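Local coordinates for uncharacterized protein VP1736 (Vibrio parahaemolyticus, PDB 3LXQ) that is of unknown function but carries a sulfatase-family domain of the alkaline phosphatase clan, built on a mixed beta sheet with helices packed against it, at residues 88-93 / 299-304; 99-104 / 112-117; 119-124 / 325-330; 126-131 / 321-326; 337-342 / 365-370. One frame throughout, in Å; residues are numbered along the deposited sequence.

Contact 1. Residues 88-93 / 299-304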
# COMPACT_ATOMS: atom_id res chain seq x y z
N LEU A 88 11.02 9.64 -4.64
CA LEU A 88 9.78 8.91 -4.41
C LEU A 88 9.09 9.25 -3.09
O LEU A 88 9.63 9.02 -2.01
CB LEU A 88 10.01 7.40 -4.52
CG LEU A 88 8.83 6.49 -4.19
CD1 LEU A 88 7.67 6.66 -5.17
CD2 LEU A 88 9.30 5.05 -4.14
N VAL A 89 7.87 9.79 -3.20
CA VAL A 89 7.11 10.21 -2.03
C VAL A 89 5.84 9.36 -1.97
O VAL A 89 5.02 9.38 -2.90
CB VAL A 89 6.79 11.73 -2.07
CG1 VAL A 89 5.73 12.10 -1.05
CG2 VAL A 89 8.06 12.55 -1.84
N ILE A 90 5.72 8.60 -0.89
CA ILE A 90 4.52 7.82 -0.62
C ILE A 90 3.68 8.52 0.47
O ILE A 90 4.14 8.71 1.59
CB ILE A 90 4.86 6.37 -0.17
CG1 ILE A 90 5.58 5.62 -1.30
CG2 ILE A 90 3.59 5.62 0.27
CD1 ILE A 90 6.16 4.24 -0.87
N LEU A 91 2.45 8.90 0.13
CA LEU A 91 1.59 9.61 1.06
C LEU A 91 0.51 8.63 1.47
O LEU A 91 -0.54 8.56 0.83
CB LEU A 91 0.98 10.86 0.41
CG LEU A 91 1.96 11.86 -0.21
CD1 LEU A 91 1.22 12.96 -1.00
CD2 LEU A 91 2.86 12.48 0.86
N LEU A 92 0.80 7.87 2.52
CA LEU A 92 -0.07 6.80 2.99
C LEU A 92 -1.24 7.36 3.80
O LEU A 92 -1.06 8.15 4.74
CB LEU A 92 0.73 5.74 3.77
CG LEU A 92 0.03 4.44 4.23
CD1 LEU A 92 -0.50 3.63 3.08
CD2 LEU A 92 0.95 3.58 5.09
N GLN A 93 -2.44 6.97 3.41
CA GLN A 93 -3.65 7.59 3.94
C GLN A 93 -4.32 6.65 4.92
O GLN A 93 -4.91 5.64 4.52
CB GLN A 93 -4.60 7.97 2.80
CG GLN A 93 -3.96 8.82 1.72
CD GLN A 93 -3.55 10.19 2.23
OE1 GLN A 93 -4.32 10.84 2.93
NE2 GLN A 93 -2.34 10.62 1.91
N ILE A 299 8.02 11.53 -8.00
CA ILE A 299 6.79 10.77 -8.16
C ILE A 299 6.11 10.66 -6.81
O ILE A 299 6.74 10.31 -5.80
CB ILE A 299 7.06 9.34 -8.72
CG1 ILE A 299 7.69 9.38 -10.12
CG2 ILE A 299 5.78 8.47 -8.69
CD1 ILE A 299 6.81 9.96 -11.22
N PHE A 300 4.81 10.97 -6.79
CA PHE A 300 3.99 10.92 -5.59
C PHE A 300 2.94 9.83 -5.75
O PHE A 300 2.41 9.63 -6.85
CB PHE A 300 3.29 12.26 -5.36
CG PHE A 300 4.24 13.43 -5.20
CD1 PHE A 300 4.74 14.10 -6.32
CD2 PHE A 300 4.62 13.86 -3.94
CE1 PHE A 300 5.61 15.19 -6.18
CE2 PHE A 300 5.50 14.95 -3.78
CZ PHE A 300 5.99 15.61 -4.90
N ILE A 301 2.66 9.12 -4.66
CA ILE A 301 1.54 8.20 -4.66
C ILE A 301 0.61 8.51 -3.48
O ILE A 301 1.06 8.64 -2.37
CB ILE A 301 1.98 6.68 -4.76
CG1 ILE A 301 0.76 5.76 -4.87
CG2 ILE A 301 2.88 6.24 -3.60
CD1 ILE A 301 1.13 4.34 -5.25
N VAL A 302 -0.67 8.69 -3.75
CA VAL A 302 -1.66 8.83 -2.69
C VAL A 302 -2.35 7.48 -2.62
O VAL A 302 -3.01 7.07 -3.56
CB VAL A 302 -2.74 9.89 -2.99
CG1 VAL A 302 -3.77 9.96 -1.85
CG2 VAL A 302 -2.12 11.27 -3.25
N ILE A 303 -2.18 6.78 -1.50
CA ILE A 303 -2.76 5.45 -1.34
C ILE A 303 -3.13 5.20 0.13
O ILE A 303 -2.41 5.63 1.04
CB ILE A 303 -1.83 4.34 -1.92
CG1 ILE A 303 -2.59 3.02 -2.10
CG2 ILE A 303 -0.55 4.18 -1.09
CD1 ILE A 303 -1.85 1.95 -2.88
N ALA A 304 -4.27 4.55 0.36
CA ALA A 304 -4.66 4.19 1.73
C ALA A 304 -3.86 2.98 2.24
O ALA A 304 -3.23 2.24 1.46
CB ALA A 304 -6.16 3.91 1.82
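L91 O is gripped by two donors. I303 N, in the strand alongside, reaches it through a weak bond of 3.4 Å, while Q93 NE2 comes from above the carbonyl plane at 2.9 Å. Chi1 of Q93 (-53°) puts its CG beside the backbone N and 3.8 Å from V302 CG1, and the bend at chi2 turns the amide back toward L91 O; NE2 is also bonded to Y224 OH. The other rungs of this parallel pair are firmer, with Q93 N to I303 O the shortest at 2.7 Å and V89 N to I299 O almost straight. L88 to Q93 run in register with I299 to A304. On one face V89 CG1 lies 3.6 Å from F300 CD2, the two side chains pointing the same way; on the other, I90 CG1 meets I301 CG2 at 3.6 Å, and L88 and I301 reach L350 of helix 346-353. Everything here is buried: the facing backbone amides and carbonyls are mostly paired, and the polar side chain supplements the weak rung.

Contact 2. Residues 99-104 / 112-117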
# COMPACT_ATOMS: atom_id res chain seq x y z
N GLN A 99 -15.08 3.94 0.09
CA GLN A 99 -16.39 4.39 0.56
C GLN A 99 -16.41 5.88 0.92
O GLN A 99 -17.48 6.51 0.91
CB GLN A 99 -16.88 3.52 1.74
CG GLN A 99 -16.10 3.69 3.05
CD GLN A 99 -16.63 2.84 4.21
OE1 GLN A 99 -17.84 2.67 4.37
NE2 GLN A 99 -15.73 2.32 5.02
N PHE A 100 -15.24 6.43 1.22
CA PHE A 100 -15.11 7.84 1.58
C PHE A 100 -14.61 8.71 0.42
O PHE A 100 -14.32 9.89 0.62
CB PHE A 100 -14.16 8.03 2.77
CG PHE A 100 -14.48 7.17 3.97
CD1 PHE A 100 -15.64 7.39 4.71
CD2 PHE A 100 -13.61 6.15 4.36
CE1 PHE A 100 -15.94 6.59 5.83
CE2 PHE A 100 -13.89 5.35 5.48
CZ PHE A 100 -15.07 5.57 6.21
N VAL A 101 -14.50 8.12 -0.77
CA VAL A 101 -13.97 8.85 -1.94
C VAL A 101 -15.04 9.15 -3.00
O VAL A 101 -15.59 8.25 -3.64
CB VAL A 101 -12.75 8.13 -2.58
CG1 VAL A 101 -12.14 9.00 -3.67
CG2 VAL A 101 -11.70 7.80 -1.54
N GLY A 102 -15.31 10.44 -3.19
CA GLY A 102 -16.29 10.90 -4.18
C GLY A 102 -16.02 10.38 -5.58
O GLY A 102 -16.91 9.81 -6.22
N SER A 103 -14.78 10.55 -6.06
CA SER A 103 -14.42 10.12 -7.42
C SER A 103 -14.49 8.60 -7.60
O SER A 103 -14.51 8.12 -8.73
CB SER A 103 -13.03 10.65 -7.82
OG SER A 103 -12.01 10.10 -7.00
N LEU A 104 -14.57 7.85 -6.50
CA LEU A 104 -14.72 6.40 -6.56
C LEU A 104 -16.13 5.94 -6.22
O LEU A 104 -16.37 4.77 -5.95
CB LEU A 104 -13.68 5.70 -5.67
CG LEU A 104 -12.25 5.49 -6.19
CD1 LEU A 104 -11.57 6.78 -6.67
CD2 LEU A 104 -11.41 4.84 -5.12
N ASN A 112 -10.67 17.59 -2.87
CA ASN A 112 -9.29 17.85 -3.29
C ASN A 112 -8.67 16.65 -3.99
O ASN A 112 -8.06 16.81 -5.04
CB ASN A 112 -8.40 18.26 -2.11
CG ASN A 112 -8.74 19.65 -1.57
OD1 ASN A 112 -8.75 20.63 -2.31
ND2 ASN A 112 -9.01 19.72 -0.28
N LEU A 113 -8.85 15.45 -3.43
CA LEU A 113 -8.31 14.23 -4.05
C LEU A 113 -8.99 13.93 -5.38
O LEU A 113 -8.32 13.60 -6.35
CB LEU A 113 -8.41 13.01 -3.11
CG LEU A 113 -7.81 11.68 -3.60
CD1 LEU A 113 -6.29 11.78 -3.79
CD2 LEU A 113 -8.17 10.52 -2.67
N ASP A 114 -10.32 14.09 -5.43
CA ASP A 114 -11.11 13.88 -6.64
C ASP A 114 -10.56 14.66 -7.83
O ASP A 114 -10.48 14.15 -8.95
CB ASP A 114 -12.56 14.31 -6.42
CG ASP A 114 -13.35 13.32 -5.58
OD1 ASP A 114 -12.78 12.31 -5.09
OD2 ASP A 114 -14.56 13.56 -5.43
N GLU A 115 -10.21 15.92 -7.56
CA GLU A 115 -9.66 16.83 -8.55
C GLU A 115 -8.28 16.37 -9.00
O GLU A 115 -8.00 16.32 -10.19
CB GLU A 115 -9.58 18.25 -7.97
CG GLU A 115 -9.30 19.33 -8.99
CD GLU A 115 -10.50 19.61 -9.87
OE1 GLU A 115 -10.99 18.67 -10.55
OE2 GLU A 115 -10.95 20.77 -9.91
N LEU A 116 -7.44 16.01 -8.03
CA LEU A 116 -6.09 15.50 -8.29
C LEU A 116 -6.10 14.16 -9.05
O LEU A 116 -5.13 13.82 -9.76
CB LEU A 116 -5.33 15.34 -6.98
CG LEU A 116 -4.97 16.63 -6.23
CD1 LEU A 116 -4.79 16.35 -4.75
CD2 LEU A 116 -3.72 17.27 -6.83
N MSE A 117 -7.19 13.42 -8.90
CA MSE A 117 -7.39 12.13 -9.58
C MSE A 117 -7.42 12.30 -11.09
O MSE A 117 -6.88 11.47 -11.81
CB MSE A 117 -8.70 11.48 -9.12
CG MSE A 117 -8.70 11.00 -7.69
SE MSE A 117 -8.32 9.10 -7.53
CE MSE A 117 -6.49 9.07 -8.07
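S103 and D114 make the tight part of this contact. S103 N donates to D114 OD1 at 2.8 Å, and S103 OG donates to D114 OD1 at 3.0 Å, both arriving over the same face of the carboxylate. The hydroxyl can follow the amide because chi1 of 65° sets OG between the backbone N and the carbonyl carbon. T110 OG1 is a further partner of D114 OD1 and also bonds G102 N, so D114 OD1 and T110 OG1 together hold the backbone at G102 and S103. G102 sits close in as well, its CA 3.4 Å from D114 OD2. CG of selenomethionine M117 lies 3.5 Å from S103 OG.

Away from the carboxylate the fit is looser: V101 CG1 and L113 CD2 are 4.4 Å apart, and the L104 and M117 side chains cross at about a right angle, CD1 4.1 Å from SE. E115 points away from the loop and is exposed. The arrangement ties a loop after strand 87-93 to helix 111-118, which it leads into. On the sheet side, V101 and L104 touch P324 and M117 touches L326, both of strand 322-328, while D279 of helix 271-289 takes N112 N and L113 N.

Contact 3. Residues 119-124 / 325-330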
# COMPACT_ATOMS: atom_id res chain seq x y z
N GLU A 119 -5.92 14.53 -12.61
CA GLU A 119 -4.60 15.01 -13.00
C GLU A 119 -3.54 13.92 -13.11
O GLU A 119 -2.40 14.21 -13.46
CB GLU A 119 -4.14 16.14 -12.06
CG GLU A 119 -4.97 17.42 -12.20
CD GLU A 119 -4.76 18.40 -11.06
OE1 GLU A 119 -5.75 19.04 -10.64
OE2 GLU A 119 -3.61 18.55 -10.60
N GLY A 120 -3.90 12.67 -12.82
CA GLY A 120 -2.91 11.59 -12.87
C GLY A 120 -3.36 10.17 -13.15
O GLY A 120 -4.42 9.92 -13.73
N TRP A 121 -2.51 9.23 -12.73
CA TRP A 121 -2.75 7.80 -12.89
C TRP A 121 -3.60 7.28 -11.71
O TRP A 121 -3.09 7.04 -10.61
CB TRP A 121 -1.40 7.09 -13.02
CG TRP A 121 -1.44 5.61 -13.36
CD1 TRP A 121 -2.54 4.83 -13.63
CD2 TRP A 121 -0.30 4.75 -13.52
NE1 TRP A 121 -2.15 3.55 -13.92
CE2 TRP A 121 -0.79 3.47 -13.86
CE3 TRP A 121 1.08 4.94 -13.39
CZ2 TRP A 121 0.06 2.38 -14.06
CZ3 TRP A 121 1.92 3.86 -13.61
CH2 TRP A 121 1.40 2.59 -13.94
N GLN A 122 -4.89 7.14 -11.97
CA GLN A 122 -5.90 6.80 -10.96
C GLN A 122 -6.20 5.33 -11.10
O GLN A 122 -6.40 4.84 -12.22
CB GLN A 122 -7.15 7.65 -11.22
CG GLN A 122 -8.47 7.08 -10.70
CD GLN A 122 -9.69 7.86 -11.19
OE1 GLN A 122 -9.55 8.87 -11.89
NE2 GLN A 122 -10.88 7.40 -10.82
N PHE A 123 -6.21 4.60 -9.98
CA PHE A 123 -6.51 3.16 -10.02
C PHE A 123 -7.90 2.96 -9.46
O PHE A 123 -8.15 3.28 -8.30
CB PHE A 123 -5.49 2.36 -9.20
CG PHE A 123 -4.08 2.42 -9.73
CD1 PHE A 123 -3.26 3.51 -9.43
CD2 PHE A 123 -3.57 1.39 -10.49
CE1 PHE A 123 -1.94 3.55 -9.90
CE2 PHE A 123 -2.25 1.42 -10.97
CZ PHE A 123 -1.44 2.50 -10.67
N THR A 124 -8.82 2.44 -10.27
CA THR A 124 -10.22 2.35 -9.85
C THR A 124 -10.55 0.98 -9.29
O THR A 124 -11.65 0.77 -8.76
CB THR A 124 -11.21 2.68 -10.99
OG1 THR A 124 -11.18 1.64 -11.98
CG2 THR A 124 -10.88 4.02 -11.62
N ALA A 325 -5.98 4.88 -5.11
CA ALA A 325 -4.55 4.93 -5.35
C ALA A 325 -4.36 5.88 -6.49
O ALA A 325 -5.07 5.81 -7.49
CB ALA A 325 -4.00 3.55 -5.70
N LEU A 326 -3.41 6.79 -6.34
CA LEU A 326 -3.13 7.81 -7.33
C LEU A 326 -1.64 7.99 -7.46
O LEU A 326 -0.95 8.22 -6.47
CB LEU A 326 -3.78 9.14 -6.91
CG LEU A 326 -3.86 10.41 -7.77
CD1 LEU A 326 -2.96 11.49 -7.21
CD2 LEU A 326 -3.60 10.22 -9.27
N ILE A 327 -1.13 7.88 -8.68
CA ILE A 327 0.26 8.22 -8.92
C ILE A 327 0.25 9.51 -9.72
O ILE A 327 -0.43 9.63 -10.75
CB ILE A 327 1.03 7.09 -9.65
CG1 ILE A 327 1.06 5.82 -8.79
CG2 ILE A 327 2.44 7.56 -10.00
CD1 ILE A 327 1.71 4.61 -9.48
N ILE A 328 0.98 10.49 -9.21
CA ILE A 328 0.94 11.83 -9.77
C ILE A 328 2.36 12.40 -9.75
O ILE A 328 3.18 12.07 -8.89
CB ILE A 328 -0.08 12.73 -9.00
CG1 ILE A 328 -0.27 14.08 -9.70
CG2 ILE A 328 0.29 12.87 -7.52
CD1 ILE A 328 -1.53 14.84 -9.25
N GLY A 329 2.64 13.23 -10.75
CA GLY A 329 3.95 13.82 -10.89
C GLY A 329 4.08 14.34 -12.29
O GLY A 329 3.31 13.94 -13.17
N LYS A 330 5.04 15.23 -12.48
CA LYS A 330 5.42 15.71 -13.81
C LYS A 330 5.76 14.52 -14.71
O LYS A 330 6.43 13.58 -14.28
CB LYS A 330 6.61 16.66 -13.70
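I327 CD1 sits at the apolar centre, where two aromatic rings of the other strand converge. It lies at the edge of the F123 ring, 3.8 Å from CE1, and meets W121 CE3 obliquely at 4.0 Å. The rings also lean on each other, F123 CZ standing over the rim of one indole face. I327 reaches them because CG1 is anti to its carbonyl carbon (chi1 -62°) and the chain then runs straight to CD1. Two residues back along the strand, A325 CB packs 3.8 Å from F123 CD1, and A325 O comes up to that ring at its edge, in plane.

Outward from this lies the antiparallel backbone. W121 and I327 form a hydrogen-bonded pair, with W121 N to I327 O at 2.9 Å and I327 N to W121 O at 2.9 Å; F123 N adds a bond to A325 O at 3.0 Å. L326 CD2 lies 3.5 Å from W121 O. A325 N, by contrast, is buried without a partner in the model.

At the polar edge the aliphatic part of E119 touches I328, while its OE2 forms a salt bridge with K290; W121 NE1 bonds D337 OD2. The W121, F123 and I327 face is covered by M346, T349 and L353 of helix 346-353. M117 of helix 111-118 lies against Q122 and L326, strand 298-304 flanks 322-328, and strand 335-337 pairs with 121-127.

Contact 4. Residues 126-131 / 321-326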
# COMPACT_ATOMS: atom_id res chain seq x y z
N MSE A 126 -8.14 -0.85 -7.15
CA MSE A 126 -7.06 -1.08 -6.20
C MSE A 126 -7.57 -1.67 -4.89
O MSE A 126 -8.54 -1.18 -4.31
CB MSE A 126 -6.35 0.25 -5.90
CG MSE A 126 -5.15 0.12 -4.96
SE MSE A 126 -3.71 -1.00 -5.65
CE MSE A 126 -3.45 -0.11 -7.37
N TYR A 127 -6.90 -2.72 -4.42
CA TYR A 127 -7.27 -3.37 -3.16
C TYR A 127 -6.12 -3.50 -2.19
O TYR A 127 -5.00 -3.86 -2.57
CB TYR A 127 -7.92 -4.73 -3.42
CG TYR A 127 -9.22 -4.58 -4.17
CD1 TYR A 127 -9.23 -4.47 -5.56
CD2 TYR A 127 -10.43 -4.52 -3.49
CE1 TYR A 127 -10.40 -4.30 -6.26
CE2 TYR A 127 -11.62 -4.37 -4.19
CZ TYR A 127 -11.60 -4.26 -5.58
OH TYR A 127 -12.77 -4.09 -6.28
N ALA A 128 -6.39 -3.19 -0.93
CA ALA A 128 -5.45 -3.45 0.14
C ALA A 128 -5.39 -4.97 0.34
O ALA A 128 -6.37 -5.66 0.07
CB ALA A 128 -5.87 -2.75 1.43
N THR A 129 -4.22 -5.47 0.73
CA THR A 129 -4.07 -6.88 1.09
C THR A 129 -4.57 -7.16 2.52
O THR A 129 -4.81 -8.32 2.89
CB THR A 129 -2.60 -7.31 1.02
OG1 THR A 129 -1.85 -6.49 1.90
CG2 THR A 129 -2.05 -7.18 -0.41
N GLY A 130 -4.72 -6.10 3.32
CA GLY A 130 -5.18 -6.23 4.70
C GLY A 130 -6.18 -5.21 5.21
O GLY A 130 -6.73 -4.41 4.44
N THR A 131 -6.41 -5.27 6.53
CA THR A 131 -7.32 -4.37 7.24
C THR A 131 -6.63 -3.50 8.29
O THR A 131 -7.27 -2.62 8.88
CB THR A 131 -8.44 -5.14 7.94
OG1 THR A 131 -7.88 -6.03 8.92
CG2 THR A 131 -9.26 -5.91 6.93
N PHE A 321 -11.89 -3.73 1.16
CA PHE A 321 -10.46 -3.69 0.85
C PHE A 321 -10.22 -2.69 -0.28
O PHE A 321 -9.06 -2.40 -0.64
CB PHE A 321 -9.97 -5.09 0.48
CG PHE A 321 -9.94 -6.05 1.65
CD1 PHE A 321 -11.10 -6.70 2.07
CD2 PHE A 321 -8.76 -6.28 2.34
CE1 PHE A 321 -11.09 -7.57 3.16
CE2 PHE A 321 -8.73 -7.15 3.42
CZ PHE A 321 -9.90 -7.80 3.83
N HIS A 322 -11.31 -2.16 -0.82
CA HIS A 322 -11.26 -1.26 -1.95
C HIS A 322 -10.78 0.13 -1.50
O HIS A 322 -11.30 0.72 -0.56
CB HIS A 322 -12.61 -1.22 -2.66
CG HIS A 322 -12.60 -0.50 -3.98
ND1 HIS A 322 -13.73 0.12 -4.48
CD2 HIS A 322 -11.62 -0.30 -4.88
CE1 HIS A 322 -13.44 0.67 -5.65
NE2 HIS A 322 -12.16 0.43 -5.91
N ILE A 323 -9.75 0.62 -2.18
CA ILE A 323 -9.02 1.80 -1.72
C ILE A 323 -8.66 2.67 -2.91
O ILE A 323 -8.55 2.17 -4.03
CB ILE A 323 -7.74 1.42 -0.90
CG1 ILE A 323 -6.85 0.41 -1.65
CG2 ILE A 323 -8.11 0.82 0.44
CD1 ILE A 323 -5.39 0.39 -1.16
N PRO A 324 -8.50 3.98 -2.68
CA PRO A 324 -7.97 4.84 -3.73
C PRO A 324 -6.47 4.64 -3.90
O PRO A 324 -5.79 4.25 -2.97
CB PRO A 324 -8.24 6.24 -3.20
CG PRO A 324 -8.21 6.08 -1.70
CD PRO A 324 -8.81 4.73 -1.45
N ALA A 325 -5.98 4.88 -5.11
CA ALA A 325 -4.55 4.93 -5.35
C ALA A 325 -4.36 5.88 -6.49
O ALA A 325 -5.07 5.81 -7.49
CB ALA A 325 -4.00 3.55 -5.70
N LEU A 326 -3.41 6.79 -6.34
CA LEU A 326 -3.13 7.81 -7.33
C LEU A 326 -1.64 7.99 -7.46
O LEU A 326 -0.95 8.22 -6.47
CB LEU A 326 -3.78 9.14 -6.91
CG LEU A 326 -3.86 10.41 -7.77
CD1 LEU A 326 -2.96 11.49 -7.21
CD2 LEU A 326 -3.60 10.22 -9.27
O HOH W 1 -9.55 1.63 -6.50
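A128 N donates to F321 O at 2.8 Å, and I323 N to M126 O at 3.0 Å, with Y127 and H322 as the non-hydrogen-bonded antiparallel pair between them. This is the end of the antiparallel pairing of strands 121-127 and 322-328: from A128 to T131 it gives way to loop, while a water spans the gap at M126, accepting from M126 N and donating to I323 O. A128 O has no partner in the model although it is buried; the F321 ring approaches it obliquely.

Among the flat groups, the Y127 and H322 rings are close to parallel (26°) but slid apart, with centroids 5.1 Å from each other. Y127 CE2 meets H322 CB at 3.6 Å. The imidazole is turned so that M126 O lies at its edge, in plane, 3.3 Å from CD2, and its NE2 bonds T124 O. F321 reaches along the loop, with CD2 3.5 Å from G130 O and CZ 3.7 Å from T131 CG2.

One apolar cluster forms on selenomethionine M126, whose CG lies 3.7 Å from I323 CG1 and equally near A325 CB. I323 turns CG1 toward it with chi1 of 51°, leaving CD1 beside A128.

The backbone of Y127 also bonds A341 and N343. I323 packs on I303 and A304 of strand 298-304, F321 on M380 and Y382 of strand 377-382, and T129 on R135 and A139 of helix 133-141.

Contact 5. Residues 337-342 / 365-370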
# COMPACT_ATOMS: atom_id res chain seq x y z
N ASP A 337 -7.18 3.78 -14.83
CA ASP A 337 -6.68 2.40 -14.92
C ASP A 337 -7.60 1.48 -14.12
O ASP A 337 -7.62 1.49 -12.89
CB ASP A 337 -5.25 2.37 -14.37
CG ASP A 337 -4.55 1.01 -14.53
OD1 ASP A 337 -5.19 -0.01 -14.86
OD2 ASP A 337 -3.32 0.98 -14.31
N ASP A 338 -8.36 0.67 -14.83
CA ASP A 338 -9.35 -0.19 -14.21
C ASP A 338 -8.81 -1.61 -13.92
O ASP A 338 -9.59 -2.50 -13.56
CB ASP A 338 -10.63 -0.25 -15.08
CG ASP A 338 -11.21 1.14 -15.39
OD1 ASP A 338 -11.28 2.00 -14.48
OD2 ASP A 338 -11.62 1.38 -16.55
N ARG A 339 -7.50 -1.82 -14.06
CA ARG A 339 -6.93 -3.17 -13.86
C ARG A 339 -6.92 -3.55 -12.38
O ARG A 339 -6.43 -2.78 -11.56
CB ARG A 339 -5.52 -3.29 -14.47
CG ARG A 339 -5.45 -3.17 -16.01
CD ARG A 339 -3.99 -3.19 -16.53
NE ARG A 339 -3.17 -2.12 -15.95
CZ ARG A 339 -1.86 -1.96 -16.16
NH1 ARG A 339 -1.17 -2.79 -16.93
NH2 ARG A 339 -1.24 -0.94 -15.58
N ILE A 340 -7.47 -4.71 -12.04
CA ILE A 340 -7.48 -5.15 -10.64
C ILE A 340 -6.04 -5.29 -10.17
O ILE A 340 -5.22 -5.95 -10.82
CB ILE A 340 -8.23 -6.50 -10.41
CG1 ILE A 340 -9.61 -6.49 -11.06
CG2 ILE A 340 -8.39 -6.77 -8.89
CD1 ILE A 340 -10.22 -7.85 -11.17
N ALA A 341 -5.74 -4.66 -9.03
CA ALA A 341 -4.39 -4.66 -8.46
C ALA A 341 -4.44 -4.61 -6.94
O ALA A 341 -5.50 -4.39 -6.35
CB ALA A 341 -3.60 -3.48 -9.02
N ASN A 342 -3.29 -4.86 -6.31
CA ASN A 342 -3.10 -4.78 -4.87
C ASN A 342 -2.12 -3.67 -4.58
O ASN A 342 -1.33 -3.31 -5.45
CB ASN A 342 -2.49 -6.07 -4.33
CG ASN A 342 -3.52 -7.07 -3.84
OD1 ASN A 342 -3.38 -8.27 -4.09
ND2 ASN A 342 -4.52 -6.61 -3.10
N ARG A 365 3.23 -6.70 -9.29
CA ARG A 365 3.34 -6.39 -10.72
C ARG A 365 3.87 -4.98 -10.93
O ARG A 365 3.54 -4.06 -10.18
CB ARG A 365 1.97 -6.52 -11.38
CG ARG A 365 1.49 -7.94 -11.64
CD ARG A 365 0.99 -8.67 -10.39
NE ARG A 365 0.46 -9.99 -10.75
CZ ARG A 365 -0.78 -10.21 -11.21
NH1 ARG A 365 -1.64 -9.20 -11.31
NH2 ARG A 365 -1.16 -11.45 -11.54
N ASP A 366 4.71 -4.84 -11.95
CA ASP A 366 5.13 -3.53 -12.45
C ASP A 366 4.04 -3.12 -13.42
O ASP A 366 3.97 -3.62 -14.55
CB ASP A 366 6.48 -3.63 -13.14
CG ASP A 366 6.93 -2.32 -13.80
OD1 ASP A 366 6.15 -1.33 -13.85
OD2 ASP A 366 8.08 -2.27 -14.30
N LEU A 367 3.19 -2.22 -12.98
CA LEU A 367 1.98 -1.93 -13.76
C LEU A 367 2.21 -0.85 -14.82
O LEU A 367 1.27 -0.44 -15.50
CB LEU A 367 0.81 -1.59 -12.84
CG LEU A 367 0.35 -2.78 -11.98
CD1 LEU A 367 -0.50 -2.34 -10.80
CD2 LEU A 367 -0.35 -3.86 -12.82
N THR A 368 3.47 -0.41 -14.96
CA THR A 368 3.85 0.44 -16.08
C THR A 368 3.89 -0.41 -17.35
O THR A 368 3.94 0.12 -18.46
CB THR A 368 5.23 1.11 -15.90
OG1 THR A 368 6.26 0.12 -15.86
CG2 THR A 368 5.28 1.99 -14.64
N LYS A 369 3.87 -1.73 -17.16
CA LYS A 369 3.95 -2.69 -18.25
C LYS A 369 2.61 -3.41 -18.40
O LYS A 369 1.82 -3.44 -17.45
CB LYS A 369 5.09 -3.69 -17.98
CG LYS A 369 6.45 -3.00 -17.96
CD LYS A 369 7.56 -3.92 -17.52
CE LYS A 369 8.90 -3.23 -17.74
NZ LYS A 369 9.98 -3.86 -16.94
N PRO A 370 2.37 -3.99 -19.60
CA PRO A 370 1.10 -4.65 -19.91
C PRO A 370 0.79 -5.78 -18.96
O PRO A 370 1.68 -6.46 -18.46
CB PRO A 370 1.32 -5.20 -21.33
CG PRO A 370 2.36 -4.33 -21.92
CD PRO A 370 3.29 -4.04 -20.77
O HOH W 2 -1.94 -6.43 -10.63
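R339 reaches across to the turn around L367, gripping D337 on the way. Its CB passes 3.3 Å from D337 OD1, an oxygen that also accepts from R339 N in an Asx turn. The chain then runs straight through chi2 and bends at chi3 (-57°), which swings the guanidinium back side-on to D337: NE to OD1 and NH2 to OD2, each 3.1 Å, form a two-pronged salt bridge. At CZ the flat group has L367 CD2 over the centre of one face, 4.0 Å above the plane. The tip serves two carbonyls. NH2 donates to L367 O at 2.6 Å, in the carbonyl plane and on a lone pair, while NH1 donates to K369 O at 3.1 Å, tilted from that carbonyl's plane.

Four bonds lying near the guanidinium plane fix its rotation. The type I turn from D366 to K369, with its own Asx turn at D366, presents L367 O. A341 CB touches L367 CD1 at 3.8 Å. A water links R365 NH1 to I340 O, the latter bond weak.

L367 also packs on M346 of helix 346-353. D337 and A341 pair with strand 121-127, R339 lies against W121, and I340 and N342 meet A378 of strand 377-382.

Overall arrangement
Contacts 1, 3 and 4 lie on one mixed sheet. Strand 322-328 runs between 298-304 of contact 1 and 121-127 of contacts 3 and 4, and the short strand 341-342 of contact 5 joins 121-127. Contacts 1 and 3 have centres 10 Å apart, and V302 bonds L326 between them. Contact 2, local in sequence, sets helix 111-118 against the sheet, about 20 Å from contact 5 by centres. Along the chain, contact 2 falls wholly between the two segments of contact 1, which interlocks with contacts 3 and 4; contact 5 comes last. In contacts 1, 3 and 4 segments 190 to 206 residues apart are brought together in one sheet of the sulfatase-family core.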